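Local coordinates for protein prolyl endopeptidase (Myxococcus xanthus, PDB 2BKL) that probably hydrolyses peptide bonds on the carboxyl side of proline, and less readily of alanine, in oligopeptides as a serine endopeptidase, at residues Leu449-Gly454 / Tyr478-Leu483. Residues are numbered along the deposited sequence; the frame is centred on the assembly and turned at random.
With ZAH (N-[(benzyloxy)carbonyl]-L-alanyl-L-proline), chain C.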
ATOM      1  N   LEU A 449     -12.750  -6.610  15.760  1.00  4.64           N
ATOM      2  CA  LEU A 449     -12.506  -5.854  14.542  1.00  5.19           C
ATOM      3  C   LEU A 449     -11.709  -6.749  13.597  1.00  4.85           C
ATOM      4  O   LEU A 449     -10.604  -7.165  13.920  1.00  5.01           O
ATOM      5  CB  LEU A 449     -11.723  -4.591  14.845  1.00  7.55           C
ATOM      6  CG  LEU A 449     -11.336  -3.682  13.681  1.00  7.47           C
ATOM      7  CD1 LEU A 449     -12.517  -3.167  12.971  1.00  9.17           C
ATOM      8  CD2 LEU A 449     -10.509  -2.527  14.248  1.00 10.78           C
ATOM      9  N   LEU A 450     -12.273  -7.034  12.445  1.00  4.86           N
ATOM     10  CA  LEU A 450     -11.729  -7.954  11.449  1.00  5.05           C
ATOM     11  C   LEU A 450     -11.330  -7.131  10.221  1.00  4.38           C
ATOM     12  O   LEU A 450     -12.165  -6.416   9.643  1.00  5.69           O
ATOM     13  CB  LEU A 450     -12.777  -9.013  11.072  1.00  5.20           C
ATOM     14  CG  LEU A 450     -12.500  -9.847   9.819  1.00  4.84           C
ATOM     15  CD1 LEU A 450     -11.201 -10.672   9.967  1.00  5.87           C
ATOM     16  CD2 LEU A 450     -13.671 -10.717   9.503  1.00  4.99           C
ATOM     17  N   TYR A 451     -10.066  -7.235   9.869  1.00  4.81           N
ATOM     18  CA  TYR A 451      -9.443  -6.467   8.800  1.00  4.84           C
ATOM     19  C   TYR A 451      -9.015  -7.393   7.658  1.00  5.55           C
ATOM     20  O   TYR A 451      -8.518  -8.505   7.874  1.00  5.84           O
ATOM     21  CB  TYR A 451      -8.207  -5.776   9.384  1.00  6.41           C
ATOM     22  CG  TYR A 451      -7.337  -4.956   8.464  1.00  6.92           C
ATOM     23  CD1 TYR A 451      -7.885  -3.977   7.677  1.00 11.17           C
ATOM     24  CD2 TYR A 451      -5.956  -5.083   8.493  1.00 13.56           C
ATOM     25  CE1 TYR A 451      -7.085  -3.164   6.859  1.00 11.01           C
ATOM     26  CE2 TYR A 451      -5.144  -4.276   7.697  1.00 14.23           C
ATOM     27  CZ  TYR A 451      -5.747  -3.356   6.846  1.00 12.81           C
ATOM     28  OH  TYR A 451      -5.006  -2.524   5.996  1.00 19.36           O
ATOM     29  N   GLY A 452      -9.174  -6.906   6.438  1.00  5.24           N
ATOM     30  CA  GLY A 452      -8.710  -7.613   5.265  1.00  5.90           C
ATOM     31  C   GLY A 452      -8.477  -6.668   4.103  1.00  5.95           C
ATOM     32  O   GLY A 452      -8.821  -5.500   4.160  1.00  6.44           O
ATOM     33  N   TYR A 453      -7.844  -7.193   3.057  1.00  4.77           N
ATOM     34  CA  TYR A 453      -7.607  -6.442   1.825  1.00  4.27           C
ATOM     35  C   TYR A 453      -7.982  -7.334   0.657  1.00  6.17           C
ATOM     36  O   TYR A 453      -9.080  -7.213   0.139  1.00  6.84           O
ATOM     37  CB  TYR A 453      -6.169  -5.943   1.771  1.00  4.30           C
ATOM     38  CG  TYR A 453      -5.818  -5.056   0.589  1.00  5.42           C
ATOM     39  CD1 TYR A 453      -6.162  -3.720   0.571  1.00  5.82           C
ATOM     40  CD2 TYR A 453      -5.102  -5.536  -0.484  1.00  5.70           C
ATOM     41  CE1 TYR A 453      -5.784  -2.905  -0.486  1.00  5.99           C
ATOM     42  CE2 TYR A 453      -4.745  -4.728  -1.562  1.00  5.51           C
ATOM     43  CZ  TYR A 453      -5.097  -3.427  -1.556  1.00  5.55           C
ATOM     44  OH  TYR A 453      -4.705  -2.624  -2.614  1.00  7.86           O
ATOM     45  N   GLY A 454      -7.121  -8.272   0.282  1.00  4.72           N
ATOM     46  CA  GLY A 454      -7.473  -9.313  -0.674  1.00  4.42           C
ATOM     47  C   GLY A 454      -7.340  -8.875  -2.113  1.00  4.17           C
ATOM     48  O   GLY A 454      -8.328  -8.713  -2.811  1.00  6.36           O
ATOM     49  N   TYR A 478      -8.651  -8.230  17.706  1.00  5.06           N
ATOM     50  CA  TYR A 478      -8.265  -7.719  16.382  1.00  5.78           C
ATOM     51  C   TYR A 478      -7.853  -8.892  15.539  1.00  6.49           C
ATOM     52  O   TYR A 478      -6.984  -9.678  15.941  1.00  7.67           O
ATOM     53  CB  TYR A 478      -7.103  -6.739  16.500  1.00  6.53           C
ATOM     54  CG  TYR A 478      -6.601  -6.168  15.190  1.00  6.59           C
ATOM     55  CD1 TYR A 478      -7.415  -5.383  14.400  1.00  9.10           C
ATOM     56  CD2 TYR A 478      -5.296  -6.383  14.783  1.00  8.06           C
ATOM     57  CE1 TYR A 478      -6.942  -4.835  13.198  1.00 10.06           C
ATOM     58  CE2 TYR A 478      -4.814  -5.842  13.605  1.00  9.67           C
ATOM     59  CZ  TYR A 478      -5.647  -5.080  12.824  1.00  9.50           C
ATOM     60  OH  TYR A 478      -5.182  -4.511  11.624  1.00 13.65           O
ATOM     61  N   ALA A 479      -8.455  -9.044  14.360  1.00  5.09           N
ATOM     62  CA  ALA A 479      -8.172 -10.178  13.488  1.00  4.92           C
ATOM     63  C   ALA A 479      -7.833  -9.677  12.108  1.00  4.22           C
ATOM     64  O   ALA A 479      -8.438  -8.711  11.633  1.00  4.83           O
ATOM     65  CB  ALA A 479      -9.387 -11.109  13.427  1.00  5.48           C
ATOM     66  N   VAL A 480      -6.868 -10.322  11.462  1.00  4.53           N
ATOM     67  CA  VAL A 480      -6.395  -9.951  10.129  1.00  4.73           C
ATOM     68  C   VAL A 480      -6.368 -11.234   9.273  1.00  4.84           C
ATOM     69  O   VAL A 480      -5.615 -12.158   9.569  1.00  5.30           O
ATOM     70  CB  VAL A 480      -4.980  -9.298  10.183  1.00  7.58           C
ATOM     71  CG1 VAL A 480      -4.560  -8.859   8.788  1.00  8.13           C
ATOM     72  CG2 VAL A 480      -4.973  -8.113  11.161  1.00  8.90           C
ATOM     73  N   ALA A 481      -7.198 -11.281   8.235  1.00  4.82           N
ATOM     74  CA  ALA A 481      -7.305 -12.468   7.386  1.00  3.96           C
ATOM     75  C   ALA A 481      -6.420 -12.356   6.172  1.00  3.90           C
ATOM     76  O   ALA A 481      -6.390 -11.282   5.527  1.00  5.31           O
ATOM     77  CB  ALA A 481      -8.741 -12.702   6.989  1.00  6.16           C
ATOM     78  N   ASN A 482      -5.738 -13.436   5.809  1.00  3.95           N
ATOM     79  CA  ASN A 482      -4.850 -13.492   4.648  1.00  4.34           C
ATOM     80  C   ASN A 482      -5.624 -14.051   3.454  1.00  4.96           C
ATOM     81  O   ASN A 482      -5.332 -15.122   2.910  1.00  4.76           O
ATOM     82  CB  ASN A 482      -3.622 -14.352   4.956  1.00  4.70           C
ATOM     83  CG  ASN A 482      -2.763 -13.771   6.033  1.00  6.36           C
ATOM     84  OD1 ASN A 482      -2.814 -14.209   7.174  1.00  7.65           O
ATOM     85  ND2 ASN A 482      -1.950 -12.791   5.673  1.00  6.28           N
ATOM     86  N   LEU A 483      -6.587 -13.257   3.033  1.00  4.30           N
ATOM     87  CA  LEU A 483      -7.514 -13.615   1.979  1.00  3.50           C
ATOM     88  C   LEU A 483      -6.794 -13.872   0.652  1.00  2.69           C
ATOM     89  O   LEU A 483      -5.715 -13.319   0.374  1.00  4.58           O
ATOM     90  CB  LEU A 483      -8.495 -12.494   1.750  1.00  4.78           C
ATOM     91  CG  LEU A 483      -9.234 -11.946   2.947  1.00  4.61           C
ATOM     92  CD1 LEU A 483     -10.071 -10.698   2.540  1.00  4.77           C
ATOM     93  CD2 LEU A 483     -10.112 -13.009   3.547  1.00  5.65           C
TER
HETATM   94  C1  ZAH C1533      -6.171   0.830  -3.143  1.00 16.72           C
HETATM   95  O2  ZAH C1533      -6.335  -0.554  -2.932  1.00 12.44           O
HETATM   96  C3  ZAH C1533      -5.981   1.195  -4.635  1.00 12.82           C
HETATM   97  C4  ZAH C1533      -7.212   0.836  -5.471  1.00 11.77           C
HETATM   98  C5  ZAH C1533      -6.977  -0.571  -6.007  1.00  9.40           C
HETATM   99  C6  ZAH C1533      -5.486  -0.786  -6.031  1.00  9.32           C
HETATM  100  N7  ZAH C1533      -4.961   0.382  -5.334  1.00 10.44           N
HETATM  101  C8  ZAH C1533      -3.658   0.637  -5.242  1.00 11.61           C
HETATM  102  O9  ZAH C1533      -3.290   1.760  -4.651  1.00 12.23           O
HETATM  103  C10 ZAH C1533      -2.612  -0.163  -6.049  1.00  9.52           C
HETATM  104  C11 ZAH C1533      -2.323  -1.378  -5.167  1.00 10.36           C
HETATM  105  N14 ZAH C1533      -1.389   0.576  -6.234  1.00 12.44           N
HETATM  106  C15 ZAH C1533      -1.311   1.564  -7.095  1.00 13.25           C
HETATM  107  O16 ZAH C1533      -2.308   1.864  -7.885  1.00 10.27           O
HETATM  108  O17 ZAH C1533      -0.079   2.291  -7.178  1.00 17.86           O
HETATM  109  C18 ZAH C1533      -0.136   3.461  -8.033  1.00 22.51           C
HETATM  110  C19 ZAH C1533       1.095   4.357  -7.862  1.00 25.48           C
HETATM  111  C20 ZAH C1533       2.353   3.875  -8.249  1.00 27.08           C
HETATM  112  C21 ZAH C1533       3.483   4.676  -8.087  1.00 27.90           C
HETATM  113  C22 ZAH C1533       3.350   5.964  -7.562  1.00 28.90           C
HETATM  114  C23 ZAH C1533       2.095   6.460  -7.198  1.00 27.53           C
HETATM  115  C24 ZAH C1533       0.968   5.652  -7.345  1.00 28.07           C
HETATM  116  O   HOH W   1      -6.482  -9.835   3.168  1.00  8.37           O
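Tyr451 and Tyr478 project together from one face of a parallel strand pair, and the side chain of Tyr451 can be followed outward atom by atom. Its CB lies 3.7 Å from Ala479 O, with Tyr478 CE1 and OH a little farther off. CG, anti to the backbone N (chi1 177°), comes near Tyr478 OH, and the ring's main point of contact is CD2, 3.3 Å from Tyr478 OH and 4.0 Å from Val480 CG1, both oblique to the ring. CE2 still lies beside that hydroxyl, whereas CZ and OH extend past the second strand; the side chain as a whole also touches Arg465. With an alanine here, Tyr478 OH and Val480 CG1 would probably lose the aromatic surface they share, and a gap would open beside them. Beneath the side chains, the backbone of Tyr451 is bonded at both ends: its N donates to Ala479 O at 2.8 Å, and its O accepts from Ala481 N, which lies almost in line with the carbonyl bond (C=O...N angle 176°). Ala479 N to Leu449 O continues the ladder. These strands, 448-451 and 477-481, bracket helix 469-473 in a beta-alpha-beta crossover of the alpha/beta-hydrolase sheet. On the other face, Leu450 CD1 rests 3.9 Å from Ala479 CB, and the leucine also touches Phe509 of helix 503-518. Past the last bridge direct backbone pairing gives way to a water, which accepts from Tyr453 N and donates to Ala481 O. Leu483 packs its CB on Gly454 CA (4.1 Å). Tyr453 turns from the strand pair toward the bound N-[(benzyloxy)carbonyl]-L-alanyl-L-proline, its OH donating to ZAH O2 at 2.7 Å.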